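Predicted ATPase of the ABC class (Vibrio vulnificus, PDB 5D6A) probably binds and hydrolyses ATP as an ABC-class ATPase, and holds the non-hydrolysable analogue AMP-PNP at its nucleotide sites. Local coordinates at residues Val207-Asn212 / Gly249-Leu254; Val311-Leu316 / Asp331-Asp336; Ser71-Phe76 / Phe142-Pro147. All coordinates share one frame; numbering follows the deposited sequence.

Contact 1: Val207-Asn212 / Gly249-Leu254; sequences VSFVAN and GYVTGL
V210 and L254 pair across two neighbouring strands of an antiparallel four-stranded sheet in the P-loop domain. Strand 206-211 lies between strand 249-257 and strand 294-296. V210 and L254 form a hydrogen-bonded antiparallel pair, in which each donates one backbone bond and accepts one. V210 N donates to L254 O at 2.9 Å, in the carbonyl plane. L254 N donates to V210 O at 2.7 Å, but from above that carbonyl's plane, 39° out of it. A third backbone bond runs from N212 N to a lone pair of T252 O at 2.9 Å, nearly straight at 168°.

Between these bonds A211 and G253 form a non-hydrogen-bonded pair. Their CA atoms are only 3.8 Å apart. The F209 ring lies obliquely against the backbone of 251-254, with F209 CE1 3.6 Å from G253 N. CG of F209 is anti to the backbone N (chi1 173°), which carries the ring toward V251 and G253. V241, L243 and V295 also touch this ring. V210 and L254 meet through their CB atoms, and F233 packs on both.

Other polar groups find their partners elsewhere. By backbone bonds F209 pairs with V295, and V251 with L243. A211 O is bonded to S214 OG. S208 OG bonds to V295 O and T296 OG1 on one neighbouring strand, and T252 OG1 bonds to T242 OG1 on another. N212 OD1 accepts from A235 N. F209 CE2 touches V251 CG2 at 4.0 Å.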
loop_
_atom_site.group_PDB
_atom_site.type_symbol
_atom_site.label_atom_id
_atom_site.label_comp_id
_atom_site.label_asym_id
_atom_site.label_seq_id
_atom_site.Cartn_x
_atom_site.Cartn_y
_atom_site.Cartn_z
ATOM N N VAL A 207 -7.940 29.300 -3.176
ATOM C CA VAL A 207 -7.717 27.944 -3.699
ATOM C C VAL A 207 -8.407 26.901 -2.823
ATOM O O VAL A 207 -8.535 25.745 -3.219
ATOM C CB VAL A 207 -6.220 27.590 -3.834
ATOM C CG1 VAL A 207 -5.565 28.507 -4.845
ATOM C CG2 VAL A 207 -5.500 27.663 -2.494
ATOM N N SER A 208 -8.841 27.319 -1.635
ATOM C CA SER A 208 -9.534 26.427 -0.708
ATOM C C SER A 208 -10.270 27.242 0.354
ATOM O O SER A 208 -9.912 28.389 0.630
ATOM C CB SER A 208 -8.546 25.462 -0.045
ATOM O OG SER A 208 -9.222 24.500 0.748
ATOM N N PHE A 209 -11.298 26.640 0.945
ATOM C CA PHE A 209 -12.102 27.297 1.969
ATOM C C PHE A 209 -12.562 26.313 3.045
ATOM O O PHE A 209 -13.274 25.355 2.750
ATOM C CB PHE A 209 -13.317 27.964 1.326
ATOM C CG PHE A 209 -14.293 28.534 2.315
ATOM C CD1 PHE A 209 -14.086 29.788 2.874
ATOM C CD2 PHE A 209 -15.429 27.824 2.677
ATOM C CE1 PHE A 209 -14.987 30.317 3.782
ATOM C CE2 PHE A 209 -16.334 28.347 3.583
ATOM C CZ PHE A 209 -16.114 29.596 4.137
ATOM N N VAL A 210 -12.155 26.568 4.289
ATOM C CA VAL A 210 -12.523 25.723 5.426
ATOM C C VAL A 210 -13.501 26.483 6.316
ATOM O O VAL A 210 -13.102 27.343 7.104
ATOM C CB VAL A 210 -11.291 25.316 6.258
ATOM C CG1 VAL A 210 -11.698 24.408 7.408
ATOM C CG2 VAL A 210 -10.262 24.621 5.381
ATOM N N ALA A 211 -14.782 26.157 6.189
ATOM C CA ALA A 211 -15.830 26.815 6.963
ATOM C C ALA A 211 -15.657 26.626 8.472
ATOM O O ALA A 211 -15.196 25.577 8.927
ATOM C CB ALA A 211 -17.193 26.291 6.530
ATOM N N ASN A 212 -16.019 27.650 9.242
ATOM C CA ASN A 212 -15.962 27.557 10.700
ATOM C C ASN A 212 -17.021 26.572 11.177
ATOM O O ASN A 212 -18.153 26.587 10.694
ATOM C CB ASN A 212 -16.179 28.925 11.363
ATOM C CG ASN A 212 -14.983 29.850 11.219
ATOM O OD1 ASN A 212 -13.884 29.420 10.867
ATOM N ND2 ASN A 212 -15.186 31.125 11.517
ATOM N N GLY A 249 -26.912 29.948 2.949
ATOM C CA GLY A 249 -26.734 31.395 3.013
ATOM C C GLY A 249 -25.274 31.743 3.221
ATOM O O GLY A 249 -24.391 31.107 2.644
ATOM N N TYR A 250 -25.015 32.747 4.054
ATOM C CA TYR A 250 -23.646 33.176 4.328
ATOM C C TYR A 250 -22.913 32.198 5.251
ATOM O O TYR A 250 -23.447 31.788 6.281
ATOM C CB TYR A 250 -23.637 34.577 4.942
ATOM C CG TYR A 250 -24.231 35.640 4.043
ATOM C CD1 TYR A 250 -23.458 36.268 3.068
ATOM C CD2 TYR A 250 -25.564 36.019 4.167
ATOM C CE1 TYR A 250 -23.996 37.240 2.242
ATOM C CE2 TYR A 250 -26.111 36.989 3.345
ATOM C CZ TYR A 250 -25.324 37.597 2.386
ATOM O OH TYR A 250 -25.863 38.562 1.572
ATOM N N VAL A 251 -21.693 31.827 4.863
ATOM C CA VAL A 251 -20.861 30.919 5.656
ATOM C C VAL A 251 -19.467 31.514 5.834
ATOM O O VAL A 251 -18.777 31.810 4.856
ATOM C CB VAL A 251 -20.748 29.511 5.018
ATOM C CG1 VAL A 251 -22.113 28.847 4.952
ATOM C CG2 VAL A 251 -20.117 29.575 3.632
ATOM N N THR A 252 -19.065 31.695 7.089
ATOM C CA THR A 252 -17.760 32.259 7.414
ATOM C C THR A 252 -16.760 31.150 7.719
ATOM O O THR A 252 -17.100 30.158 8.368
ATOM C CB THR A 252 -17.861 33.213 8.619
ATOM O OG1 THR A 252 -18.755 34.289 8.304
ATOM C CG2 THR A 252 -16.496 33.783 8.979
ATOM N N GLY A 253 -15.528 31.321 7.248
ATOM C CA GLY A 253 -14.479 30.332 7.474
ATOM C C GLY A 253 -13.107 30.786 7.014
ATOM O O GLY A 253 -12.913 31.946 6.646
ATOM N N LEU A 254 -12.152 29.861 7.044
ATOM C CA LEU A 254 -10.787 30.139 6.618
ATOM C C LEU A 254 -10.693 30.190 5.104
ATOM O O LEU A 254 -11.061 29.234 4.422
ATOM C CB LEU A 254 -9.834 29.053 7.113
ATOM C CG LEU A 254 -8.406 29.148 6.564
ATOM C CD1 LEU A 254 -7.734 30.420 7.056
ATOM C CD2 LEU A 254 -7.585 27.925 6.942
#

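Contact 2: Val311-Leu316 / Asp331-Asp336; sequences VHHLNL and DFTTQD. With ANP (phosphoaminophosphonic acid-adenylate ester), chain C.
A G1 beta bulge shapes this short antiparallel hairpin-like pairing in the P-loop domain: H313 and L314 both face F332. V311 forms a hydrogen-bonded pair with T334 before the bulge, and L314 pairs with F332 within it. The register shifts by one between the two.

At the bulge H313 N turns to a side chain and donates to T333 OG1 at 2.8 Å. The same oxygen sits over one face of the H313 ring, 3.3 Å above the plane and over its centre. At the ring edge, H313 ND1 donates to D331 OD1 at 2.9 Å. The carboxylate is met on its syn side and the two planes are 30° apart. The bond and the T333 hydroxyl probably limit rotation of the ring.

On the face of V311, L314, F332 and T334, the F332 ring meets V311 CG1 at its edge, 3.9 Å from CD2. L316 CD1 comes obliquely to the same CD2 at 3.7 Å. F268 of the second subunit packs edge-to-face on this ring.

Beyond the strand, T334 OG1 accepts from D336 N, an ST turn. D336 O then accepts from ANP O3' at 2.6 Å. ANP is also hydrogen-bonded by F268 N, G270 N and K271 N of the second subunit, consistent with a P-loop. A nucleotide shared between two subunits is typical of the ABC ATPase dimer interface.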
loop_
_atom_site.group_PDB
_atom_site.type_symbol
_atom_site.label_atom_id
_atom_site.label_comp_id
_atom_site.label_asym_id
_atom_site.label_seq_id
_atom_site.Cartn_x
_atom_site.Cartn_y
_atom_site.Cartn_z
ATOM N N VAL A 311 8.818 6.367 -15.201
ATOM C CA VAL A 311 8.635 7.727 -15.711
ATOM C C VAL A 311 8.908 7.675 -17.203
ATOM O O VAL A 311 9.909 7.097 -17.622
ATOM C CB VAL A 311 9.599 8.725 -15.042
ATOM C CG1 VAL A 311 9.423 10.120 -15.629
ATOM C CG2 VAL A 311 9.380 8.741 -13.536
ATOM N N HIS A 312 8.032 8.278 -18.003
ATOM C CA HIS A 312 8.172 8.212 -19.461
ATOM C C HIS A 312 8.521 9.521 -20.175
ATOM O O HIS A 312 7.758 10.484 -20.139
ATOM C CB HIS A 312 6.888 7.657 -20.075
ATOM C CG HIS A 312 6.534 6.280 -19.606
ATOM N ND1 HIS A 312 7.199 5.153 -20.038
ATOM C CD2 HIS A 312 5.558 5.846 -18.774
ATOM C CE1 HIS A 312 6.660 4.085 -19.479
ATOM N NE2 HIS A 312 5.660 4.478 -18.708
ATOM N N HIS A 313 9.679 9.523 -20.832
ATOM C CA HIS A 313 10.153 10.646 -21.637
ATOM C C HIS A 313 9.686 12.016 -21.148
ATOM O O HIS A 313 9.147 12.815 -21.917
ATOM C CB HIS A 313 9.715 10.416 -23.084
ATOM C CG HIS A 313 10.212 9.124 -23.649
ATOM N ND1 HIS A 313 11.440 9.002 -24.260
ATOM C CD2 HIS A 313 9.660 7.888 -23.662
ATOM C CE1 HIS A 313 11.617 7.750 -24.643
ATOM N NE2 HIS A 313 10.552 7.053 -24.290
ATOM N N LEU A 314 9.927 12.277 -19.868
ATOM C CA LEU A 314 9.528 13.519 -19.226
ATOM C C LEU A 314 10.719 14.463 -19.115
ATOM O O LEU A 314 11.839 14.022 -18.850
ATOM C CB LEU A 314 8.983 13.204 -17.835
ATOM C CG LEU A 314 8.348 14.324 -17.017
ATOM C CD1 LEU A 314 7.120 14.880 -17.725
ATOM C CD2 LEU A 314 7.971 13.797 -15.641
ATOM N N ASN A 315 10.471 15.756 -19.320
ATOM C CA ASN A 315 11.515 16.779 -19.241
ATOM C C ASN A 315 11.602 17.323 -17.822
ATOM O O ASN A 315 10.670 17.965 -17.343
ATOM C CB ASN A 315 11.218 17.914 -20.232
ATOM C CG ASN A 315 12.332 18.956 -20.303
ATOM O OD1 ASN A 315 13.181 19.050 -19.418
ATOM N ND2 ASN A 315 12.325 19.746 -21.366
ATOM N N LEU A 316 12.727 17.072 -17.158
ATOM C CA LEU A 316 12.929 17.525 -15.786
ATOM C C LEU A 316 14.019 18.595 -15.683
ATOM O O LEU A 316 14.582 18.812 -14.608
ATOM C CB LEU A 316 13.287 16.328 -14.905
ATOM C CG LEU A 316 12.296 15.161 -14.961
ATOM C CD1 LEU A 316 12.753 14.015 -14.069
ATOM C CD2 LEU A 316 10.901 15.618 -14.566
ATOM N N ASP A 331 14.679 14.473 -21.434
ATOM C CA ASP A 331 13.958 13.313 -21.950
ATOM C C ASP A 331 14.214 12.141 -21.001
ATOM O O ASP A 331 14.709 11.085 -21.405
ATOM C CB ASP A 331 14.456 13.001 -23.368
ATOM C CG ASP A 331 13.686 11.874 -24.044
ATOM O OD1 ASP A 331 12.533 11.595 -23.657
ATOM O OD2 ASP A 331 14.243 11.276 -24.987
ATOM N N PHE A 332 13.867 12.343 -19.733
ATOM C CA PHE A 332 14.096 11.340 -18.691
ATOM C C PHE A 332 13.095 10.181 -18.732
ATOM O O PHE A 332 11.881 10.391 -18.751
ATOM C CB PHE A 332 14.090 12.010 -17.309
ATOM C CG PHE A 332 14.334 11.057 -16.173
ATOM C CD1 PHE A 332 15.615 10.605 -15.895
ATOM C CD2 PHE A 332 13.283 10.619 -15.375
ATOM C CE1 PHE A 332 15.845 9.724 -14.851
ATOM C CE2 PHE A 332 13.506 9.739 -14.332
ATOM C CZ PHE A 332 14.790 9.292 -14.069
ATOM N N THR A 333 13.630 8.960 -18.732
ATOM C CA THR A 333 12.833 7.738 -18.776
ATOM C C THR A 333 13.455 6.680 -17.863
ATOM O O THR A 333 14.675 6.542 -17.819
ATOM C CB THR A 333 12.754 7.179 -20.213
ATOM O OG1 THR A 333 12.156 8.154 -21.078
ATOM C CG2 THR A 333 11.937 5.894 -20.264
ATOM N N THR A 334 12.615 5.939 -17.138
ATOM C CA THR A 334 13.092 4.889 -16.231
ATOM C C THR A 334 11.962 3.969 -15.760
ATOM O O THR A 334 10.787 4.290 -15.915
ATOM C CB THR A 334 13.782 5.490 -14.989
ATOM O OG1 THR A 334 14.327 4.442 -14.179
ATOM C CG2 THR A 334 12.798 6.302 -14.165
ATOM N N GLN A 335 12.341 2.825 -15.190
ATOM C CA GLN A 335 11.395 1.839 -14.657
ATOM C C GLN A 335 11.556 1.652 -13.141
ATOM O O GLN A 335 10.886 0.813 -12.538
ATOM C CB GLN A 335 11.574 0.499 -15.381
ATOM C CG GLN A 335 11.034 0.480 -16.804
ATOM C CD GLN A 335 9.511 0.503 -16.853
ATOM O OE1 GLN A 335 8.843 -0.060 -15.984
ATOM N NE2 GLN A 335 8.958 1.138 -17.880
ATOM N N ASP A 336 12.438 2.442 -12.536
ATOM C CA ASP A 336 12.694 2.375 -11.098
ATOM C C ASP A 336 13.221 3.741 -10.654
ATOM O O ASP A 336 14.423 3.933 -10.475
ATOM C CB ASP A 336 13.701 1.261 -10.804
ATOM C CG ASP A 336 13.851 0.972 -9.320
ATOM O OD1 ASP A 336 13.447 1.811 -8.488
ATOM O OD2 ASP A 336 14.385 -0.106 -8.984
HETATM P PG ANP C . 17.261 7.919 -2.751
HETATM O O1G ANP C . 17.906 7.089 -1.670
HETATM O O2G ANP C . 15.750 7.911 -2.701
HETATM O O3G ANP C . 17.882 9.289 -2.874
HETATM P PB ANP C . 18.971 7.579 -5.274
HETATM O O1B ANP C . 20.249 7.463 -4.501
HETATM O O2B ANP C . 18.607 8.937 -5.827
HETATM N N3B ANP C . 17.645 7.071 -4.240
HETATM P PA ANP C . 18.342 5.170 -6.601
HETATM O O1A ANP C . 19.242 4.055 -6.142
HETATM O O2A ANP C . 16.986 5.325 -5.958
HETATM O O3A ANP C . 19.132 6.569 -6.518
HETATM O "O5'" ANP C . 18.105 5.023 -8.181
HETATM C "C5'" ANP C . 19.204 4.885 -9.069
HETATM C "C4'" ANP C . 18.749 4.214 -10.358
HETATM O "O4'" ANP C . 19.884 3.615 -10.988
HETATM C "C3'" ANP C . 17.738 3.099 -10.133
HETATM O "O3'" ANP C . 16.779 3.078 -11.200
HETATM C "C2'" ANP C . 18.567 1.834 -10.117
HETATM O "O2'" ANP C . 17.854 0.724 -10.673
HETATM C "C1'" ANP C . 19.804 2.190 -10.938
HETATM N N9 ANP C . 21.043 1.637 -10.339
HETATM C C8 ANP C . 21.409 1.691 -9.041
HETATM N N7 ANP C . 22.607 1.076 -8.860
HETATM C C5 ANP C . 23.020 0.623 -10.058
HETATM C C6 ANP C . 24.195 -0.113 -10.577
HETATM N N6 ANP C . 25.194 -0.495 -9.750
HETATM N N1 ANP C . 24.237 -0.388 -11.901
HETATM C C2 ANP C . 23.248 -0.012 -12.742
HETATM N N3 ANP C . 22.154 0.659 -12.326
HETATM C C4 ANP C . 21.988 0.999 -11.026
#

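Contact 3: Ser71-Phe76 / Phe142-Pro147; sequences SRFRAF and FRVNLP
R72 and R143 each place CG anti to the carbonyl carbon (chi1 -58° and -63°) and run extended from CG to NE. The two side chains therefore lie side by side, pointing the same way from a non-hydrogen-bonded antiparallel pair. Their guanidinium planes are 47° apart, and R143 CZ sits over one face of the R72 group, toward its rim. R72 NH2 and R143 NH2 are 3.1 Å apart. D550 probably makes this closeness tolerable: its OD1 forms a salt bridge with R72 NH1 and its OD2 with R143 NH2.

The strands 71-78 and 137-144 are neighbours in the antiparallel sheet of the N-terminal region. V144 N donates to S71 O at 2.7 Å, nearly along the C=O axis. The return bond from S71 N to V144 O is weak. F73 and F142 are joined by two bonds. F73 N donates to F142 O at 2.8 Å. F142 N donates to F73 O at 3.1 Å.

On the face away from the arginines, V144 CG2 makes a CH-pi contact over the F73 ring, 3.7 Å from its centroid. F142 turns its CG between the backbone N and the carbonyl carbon, and CE2 then touches F73 CB at 3.5 Å. A75 CB lies at the edge of the F142 ring. L57 and I59 of strand 56-61 pack on F73.

One face is thus largely apolar, with helix 155-172 packed on A75 and F142. On the other, a shared carboxylate probably offsets the two positive charges and ties the N-terminal sheet to the C-terminal part of the chain.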
loop_
_atom_site.group_PDB
_atom_site.type_symbol
_atom_site.label_atom_id
_atom_site.label_comp_id
_atom_site.label_asym_id
_atom_site.label_seq_id
_atom_site.Cartn_x
_atom_site.Cartn_y
_atom_site.Cartn_z
ATOM N N SER A 71 -24.010 -11.062 -10.526
ATOM C CA SER A 71 -24.594 -10.733 -11.821
ATOM C C SER A 71 -25.031 -9.277 -11.851
ATOM O O SER A 71 -25.592 -8.775 -10.879
ATOM C CB SER A 71 -25.794 -11.633 -12.117
ATOM O OG SER A 71 -25.405 -12.989 -12.199
ATOM N N ARG A 72 -24.775 -8.613 -12.976
ATOM C CA ARG A 72 -25.114 -7.204 -13.144
ATOM C C ARG A 72 -26.545 -7.012 -13.651
ATOM O O ARG A 72 -26.981 -7.684 -14.591
ATOM C CB ARG A 72 -24.145 -6.540 -14.119
ATOM C CG ARG A 72 -22.678 -6.630 -13.726
ATOM C CD ARG A 72 -21.828 -5.867 -14.726
ATOM N NE ARG A 72 -20.393 -5.936 -14.446
ATOM C CZ ARG A 72 -19.730 -5.127 -13.617
ATOM N NH1 ARG A 72 -20.362 -4.177 -12.933
ATOM N NH2 ARG A 72 -18.422 -5.281 -13.460
ATOM N N PHE A 73 -27.259 -6.086 -13.013
ATOM C CA PHE A 73 -28.640 -5.746 -13.354
ATOM C C PHE A 73 -28.783 -4.238 -13.546
ATOM O O PHE A 73 -27.974 -3.462 -13.043
ATOM C CB PHE A 73 -29.588 -6.179 -12.229
ATOM C CG PHE A 73 -29.922 -7.645 -12.225
ATOM C CD1 PHE A 73 -28.941 -8.604 -12.004
ATOM C CD2 PHE A 73 -31.239 -8.063 -12.381
ATOM C CE1 PHE A 73 -29.263 -9.951 -11.986
ATOM C CE2 PHE A 73 -31.566 -9.409 -12.354
ATOM C CZ PHE A 73 -30.578 -10.355 -12.157
ATOM N N ARG A 74 -29.812 -3.835 -14.283
ATOM C CA ARG A 74 -30.114 -2.421 -14.496
ATOM C C ARG A 74 -31.619 -2.255 -14.545
ATOM O O ARG A 74 -32.328 -3.152 -14.994
ATOM C CB ARG A 74 -29.494 -1.882 -15.788
ATOM C CG ARG A 74 -27.976 -1.930 -15.821
ATOM C CD ARG A 74 -27.399 -1.248 -17.053
ATOM N NE ARG A 74 -27.858 -1.851 -18.307
ATOM C CZ ARG A 74 -28.842 -1.381 -19.076
ATOM N NH1 ARG A 74 -29.494 -0.265 -18.764
ATOM N NH2 ARG A 74 -29.164 -2.031 -20.188
ATOM N N ALA A 75 -32.106 -1.113 -14.076
ATOM C CA ALA A 75 -33.537 -0.839 -14.073
ATOM C C ALA A 75 -33.789 0.591 -14.514
ATOM O O ALA A 75 -33.079 1.505 -14.102
ATOM C CB ALA A 75 -34.119 -1.076 -12.691
ATOM N N PHE A 76 -34.810 0.780 -15.343
ATOM C CA PHE A 76 -35.146 2.105 -15.847
ATOM C C PHE A 76 -36.558 2.527 -15.464
ATOM O O PHE A 76 -37.484 1.724 -15.514
ATOM C CB PHE A 76 -34.988 2.140 -17.368
ATOM C CG PHE A 76 -35.478 3.410 -17.994
ATOM C CD1 PHE A 76 -34.690 4.551 -17.986
ATOM C CD2 PHE A 76 -36.733 3.466 -18.589
ATOM C CE1 PHE A 76 -35.142 5.725 -18.557
ATOM C CE2 PHE A 76 -37.191 4.636 -19.162
ATOM C CZ PHE A 76 -36.394 5.767 -19.148
ATOM N N PHE A 142 -26.991 -2.015 -10.532
ATOM C CA PHE A 142 -26.618 -2.748 -9.333
ATOM C C PHE A 142 -26.336 -4.214 -9.644
ATOM O O PHE A 142 -26.464 -4.651 -10.788
ATOM C CB PHE A 142 -27.758 -2.633 -8.311
ATOM C CG PHE A 142 -29.101 -2.996 -8.871
ATOM C CD1 PHE A 142 -29.888 -2.034 -9.487
ATOM C CD2 PHE A 142 -29.571 -4.299 -8.803
ATOM C CE1 PHE A 142 -31.123 -2.362 -10.018
ATOM C CE2 PHE A 142 -30.805 -4.634 -9.331
ATOM C CZ PHE A 142 -31.581 -3.663 -9.941
ATOM N N ARG A 143 -25.951 -4.964 -8.615
ATOM C CA ARG A 143 -25.654 -6.385 -8.757
ATOM C C ARG A 143 -26.664 -7.246 -8.003
ATOM O O ARG A 143 -27.314 -6.782 -7.066
ATOM C CB ARG A 143 -24.254 -6.685 -8.229
ATOM C CG ARG A 143 -23.123 -5.995 -8.972
ATOM C CD ARG A 143 -21.804 -6.324 -8.295
ATOM N NE ARG A 143 -20.633 -5.785 -8.987
ATOM C CZ ARG A 143 -19.931 -6.428 -9.924
ATOM N NH1 ARG A 143 -20.271 -7.654 -10.320
ATOM N NH2 ARG A 143 -18.878 -5.834 -10.474
ATOM N N VAL A 144 -26.791 -8.500 -8.430
ATOM C CA VAL A 144 -27.689 -9.463 -7.794
ATOM C C VAL A 144 -26.997 -10.823 -7.747
ATOM O O VAL A 144 -26.809 -11.465 -8.778
ATOM C CB VAL A 144 -29.029 -9.600 -8.547
ATOM C CG1 VAL A 144 -29.895 -10.689 -7.921
ATOM C CG2 VAL A 144 -29.769 -8.271 -8.570
ATOM N N ASN A 145 -26.612 -11.251 -6.550
ATOM C CA ASN A 145 -25.948 -12.533 -6.379
ATOM C C ASN A 145 -26.978 -13.660 -6.482
ATOM O O ASN A 145 -27.712 -13.934 -5.532
ATOM C CB ASN A 145 -25.220 -12.575 -5.032
ATOM C CG ASN A 145 -24.341 -13.799 -4.876
ATOM O OD1 ASN A 145 -24.269 -14.649 -5.762
ATOM N ND2 ASN A 145 -23.656 -13.888 -3.747
ATOM N N LEU A 146 -27.027 -14.302 -7.647
ATOM C CA LEU A 146 -27.984 -15.382 -7.904
ATOM C C LEU A 146 -27.703 -16.605 -7.019
ATOM O O LEU A 146 -26.576 -17.104 -6.992
ATOM C CB LEU A 146 -27.957 -15.764 -9.387
ATOM C CG LEU A 146 -28.296 -14.627 -10.363
ATOM C CD1 LEU A 146 -28.115 -15.075 -11.803
ATOM C CD2 LEU A 146 -29.711 -14.113 -10.139
ATOM N N PRO A 147 -28.736 -17.096 -6.304
ATOM C CA PRO A 147 -28.602 -18.214 -5.369
ATOM C C PRO A 147 -28.632 -19.606 -5.992
ATOM O O PRO A 147 -29.035 -19.777 -7.143
ATOM C CB PRO A 147 -29.820 -18.039 -4.466
ATOM C CG PRO A 147 -30.860 -17.496 -5.382
ATOM C CD PRO A 147 -30.133 -16.623 -6.375
#

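The three contacts follow one another along the chain in the order 3, 1, 2, and none touches another. Contacts 1 and 2 lie in the P-loop domain, with centres about 40 Å apart and nearest atoms about 23 Å apart. Contact 3 lies in the N-terminal ABC-class region; its centre is about 42 Å from that of contact 1 and about 44 Å from that of contact 2. Only contact 2 bonds directly to a nucleotide, one that is also held by the second subunit. In contact 1 the V210 side chain is about 10 Å from a bound AMP-PNP. Contacts 1 and 3 are internal sheet pairings that no other subunit touches, whereas contact 2 meets the second subunit.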